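Local coordinates for protein transketolase (Campylobacter jejuni, PDB 3L84) that belongs to the transketolase family of thiamine diphosphate-dependent enzymes and forms a two-chain assembly, each subunit built of three alpha/beta domains, at residues L210-H215 / N221-Q226. Residues are numbered along the deposited sequence; the frame is centred on the assembly and turned at random. Where two conformers were deposited one is given.
Sequences LSINGH and NKALEQ
Leu210 reaches from the edge strand 208-213 to helix 217-228, where both of its methyl groups meet Gln226. CD1 lies 3.5 Å from the carbonyl oxygen Ala223 O and also runs along CB and CG of Gln226, whereas CD2 rests against the amide alone, 3.6 Å from Gln226 CD. With its CG anti to the backbone N (chi1 -176°) and the chain extended beyond it, Gln226 brings its aliphatic part and then its amide past the leucine, the two side chains crossing at a slant. The amide nitrogen Gln226 NE2 makes a weak hydrogen bond to Glu208, at the start of the same strand.

Two residues further along, Ile212 points to the same side of the sheet and its branch methyl CG2 packs against the methyl of Ala223, CG2 to CB 3.6 Å. Buried Ala223 meets Leu210 chiefly with its carbonyl oxygen; its CB is a looser 4.4 Å from Leu210 CD1. No hydrogen bond joins the two segments, so the contact rests on van der Waals packing. Beyond Ile212, Asn213 OD1 accepts from His215 N in an Asx turn.

The axes of segments 210-213 and 221-226 come within 9.3 Å and run nearly antiparallel, at 160°. Leu210 and Ile212 also hydrogen-bond through their backbones to the parallel strand 234-239, which follows the helix; the packing is that of the first strand and helix of a beta-alpha-beta unit at the margin of the parallel sheet in the thiamine diphosphate-binding domain.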
ATOM      1  N   LEU A 210     -18.106  -4.976  24.261  1.00  7.72           N
ATOM      2  CA  LEU A 210     -19.384  -4.510  24.810  1.00  7.99           C
ATOM      3  C   LEU A 210     -20.255  -4.074  23.651  1.00  9.46           C
ATOM      4  O   LEU A 210     -19.741  -3.556  22.662  1.00 10.55           O
ATOM      5  CB  LEU A 210     -19.133  -3.322  25.766  1.00  8.16           C
ATOM      6  CG  LEU A 210     -18.129  -3.630  26.885  1.00  9.76           C
ATOM      7  CD1 LEU A 210     -17.782  -2.377  27.748  1.00  9.94           C
ATOM      8  CD2 LEU A 210     -18.601  -4.750  27.742  1.00 14.51           C
ATOM      9  N   SER A 211     -21.566  -4.249  23.755  1.00  9.40           N
ATOM     10  CA  SER A 211     -22.514  -3.911  22.709  1.00 10.40           C
ATOM     11  C   SER A 211     -23.629  -3.071  23.287  1.00 10.19           C
ATOM     12  O   SER A 211     -24.308  -3.526  24.245  1.00 11.47           O
ATOM     13  CB  SER A 211     -23.108  -5.182  22.112  1.00 11.39           C
ATOM     14  OG  SER A 211     -22.076  -5.943  21.472  1.00 15.96           O
ATOM     15  N   ILE A 212     -23.802  -1.857  22.772  1.00  9.18           N
ATOM     16  CA  ILE A 212     -24.759  -0.872  23.289  1.00  9.38           C
ATOM     17  C   ILE A 212     -25.592  -0.213  22.195  1.00  8.35           C
ATOM     18  O   ILE A 212     -25.257  -0.278  20.994  1.00  8.84           O
ATOM     19  CB  ILE A 212     -24.053   0.268  24.062  1.00  9.88           C
ATOM     20  CG1 ILE A 212     -23.204   1.164  23.151  1.00  9.46           C
ATOM     21  CG2 ILE A 212     -23.217  -0.300  25.223  1.00 12.70           C
ATOM     22  CD1 ILE A 212     -22.659   2.384  23.843  1.00 10.69           C
ATOM     23  N   ASN A 213     -26.650   0.450  22.653  1.00  8.82           N
ATOM     24  CA  ASN A 213     -27.416   1.440  21.899  1.00  9.04           C
ATOM     25  C   ASN A 213     -26.668   2.762  22.067  1.00  8.26           C
ATOM     26  O   ASN A 213     -26.585   3.345  23.160  1.00  9.09           O
ATOM     27  CB  ASN A 213     -28.841   1.533  22.463  1.00  8.48           C
ATOM     28  CG  ASN A 213     -29.703   2.575  21.783  1.00 11.00           C
ATOM     29  OD1 ASN A 213     -29.231   3.457  21.117  1.00 12.09           O
ATOM     30  ND2 ASN A 213     -31.027   2.457  21.979  1.00 16.52           N
ATOM     31  N   GLY A 214     -26.120   3.240  20.953  1.00  8.37           N
ATOM     32  CA  GLY A 214     -25.344   4.474  20.932  1.00  8.19           C
ATOM     33  C   GLY A 214     -26.137   5.752  21.058  1.00  9.65           C
ATOM     34  O   GLY A 214     -25.544   6.847  20.990  1.00 10.12           O
ATOM     35  N   HIS A 215     -27.456   5.650  21.256  1.00 10.18           N
ATOM     36  CA  HIS A 215     -28.306   6.811  21.555  1.00 10.41           C
ATOM     37  C   HIS A 215     -28.896   6.782  22.946  1.00 11.99           C
ATOM     38  O   HIS A 215     -29.752   7.616  23.270  1.00 13.73           O
ATOM     39  CB  HIS A 215     -29.405   6.973  20.495  1.00 10.23           C
ATOM     40  CG  HIS A 215     -28.852   7.070  19.114  1.00  8.77           C
ATOM     41  ND1 HIS A 215     -27.939   8.037  18.751  1.00  9.16           N
ATOM     42  CD2 HIS A 215     -29.026   6.297  18.016  1.00 10.43           C
ATOM     43  CE1 HIS A 215     -27.580   7.855  17.492  1.00  9.56           C
ATOM     44  NE2 HIS A 215     -28.239   6.811  17.019  1.00 10.87           N
ATOM     45  N   ASN A 221     -22.717   5.563  29.109  1.00  9.01           N
ATOM     46  CA  ASN A 221     -21.975   5.841  30.322  1.00  9.23           C
ATOM     47  C   ASN A 221     -21.533   4.536  30.998  1.00  8.70           C
ATOM     48  O   ASN A 221     -20.364   4.400  31.366  1.00  8.34           O
ATOM     49  CB  ASN A 221     -22.776   6.701  31.285  1.00  8.79           C
ATOM     50  CG  ASN A 221     -21.989   7.078  32.481  1.00 10.32           C
ATOM     51  OD1 ASN A 221     -20.984   7.767  32.384  1.00 11.23           O
ATOM     52  ND2 ASN A 221     -22.460   6.661  33.656  1.00 14.93           N
ATOM     53  N   LYS A 222     -22.445   3.566  31.102  1.00  8.60           N
ATOM     54  CA  LYS A 222     -22.130   2.298  31.744  1.00  9.57           C
ATOM     55  C   LYS A 222     -21.040   1.566  30.945  1.00  8.95           C
ATOM     56  O   LYS A 222     -20.143   0.975  31.529  1.00  9.75           O
ATOM     57  CB  LYS A 222     -23.389   1.430  31.852  1.00  9.27           C
ATOM     58  CG  LYS A 222     -23.165   0.104  32.544  1.00 14.76           C
ATOM     59  CD  LYS A 222     -24.449  -0.706  32.660  1.00 18.49           C
ATOM     60  CE  LYS A 222     -24.196  -2.040  33.327  1.00 21.04           C
ATOM     61  NZ  LYS A 222     -25.469  -2.634  33.847  1.00 23.89           N
ATOM     62  N   ALA A 223     -21.109   1.605  29.621  1.00  9.02           N
ATOM     63  CA  ALA A 223     -20.109   0.946  28.784  1.00  9.16           C
ATOM     64  C   ALA A 223     -18.732   1.573  28.963  1.00  8.54           C
ATOM     65  O   ALA A 223     -17.719   0.881  29.043  1.00  8.36           O
ATOM     66  CB  ALA A 223     -20.527   0.984  27.298  1.00  9.66           C
ATOM     67  N   LEU A 224     -18.694   2.887  29.038  1.00  8.77           N
ATOM     68  CA  LEU A 224     -17.435   3.585  29.244  1.00  8.94           C
ATOM     69  C   LEU A 224     -16.852   3.271  30.599  1.00  9.17           C
ATOM     70  O   LEU A 224     -15.657   3.043  30.717  1.00  8.94           O
ATOM     71  CB  LEU A 224     -17.605   5.087  29.040  1.00  9.76           C
ATOM     72  CG  LEU A 224     -17.769   5.523  27.587  1.00  9.54           C
ATOM     73  CD1 LEU A 224     -18.123   7.020  27.491  1.00 10.48           C
ATOM     74  CD2 LEU A 224     -16.505   5.219  26.749  1.00 10.38           C
ATOM     75  N   GLU A 225     -17.682   3.223  31.649  1.00  8.94           N
ATOM     76  CA  GLU A 225     -17.168   2.859  32.966  0.50  9.65           C
ATOM     77  C   GLU A 225     -16.599   1.443  32.955  1.00  9.48           C
ATOM     78  O   GLU A 225     -15.537   1.197  33.515  1.00  8.66           O
ATOM     79  CB  GLU A 225     -18.243   3.002  34.045  0.50 10.29           C
ATOM     80  CG  GLU A 225     -18.664   4.445  34.321  0.50 12.41           C
ATOM     81  CD  GLU A 225     -17.577   5.291  34.993  0.50 16.76           C
ATOM     82  OE1 GLU A 225     -16.386   4.911  34.964  0.50 21.11           O
ATOM     83  OE2 GLU A 225     -17.916   6.358  35.549  0.50 19.76           O
ATOM     84  N   GLN A 226     -17.301   0.508  32.327  1.00  9.70           N
ATOM     85  CA  GLN A 226     -16.803  -0.864  32.227  1.00 10.10           C
ATOM     86  C   GLN A 226     -15.512  -0.938  31.389  1.00  9.47           C
ATOM     87  O   GLN A 226     -14.542  -1.610  31.783  1.00  9.98           O
ATOM     88  CB  GLN A 226     -17.872  -1.741  31.600  1.00 11.41           C
ATOM     89  CG  GLN A 226     -17.523  -3.201  31.517  1.00 17.91           C
ATOM     90  CD  GLN A 226     -18.754  -4.057  31.290  1.00 25.03           C
ATOM     91  OE1 GLN A 226     -19.870  -3.533  31.106  1.00 31.24           O
ATOM     92  NE2 GLN A 226     -18.568  -5.378  31.322  1.00 28.90           N
TER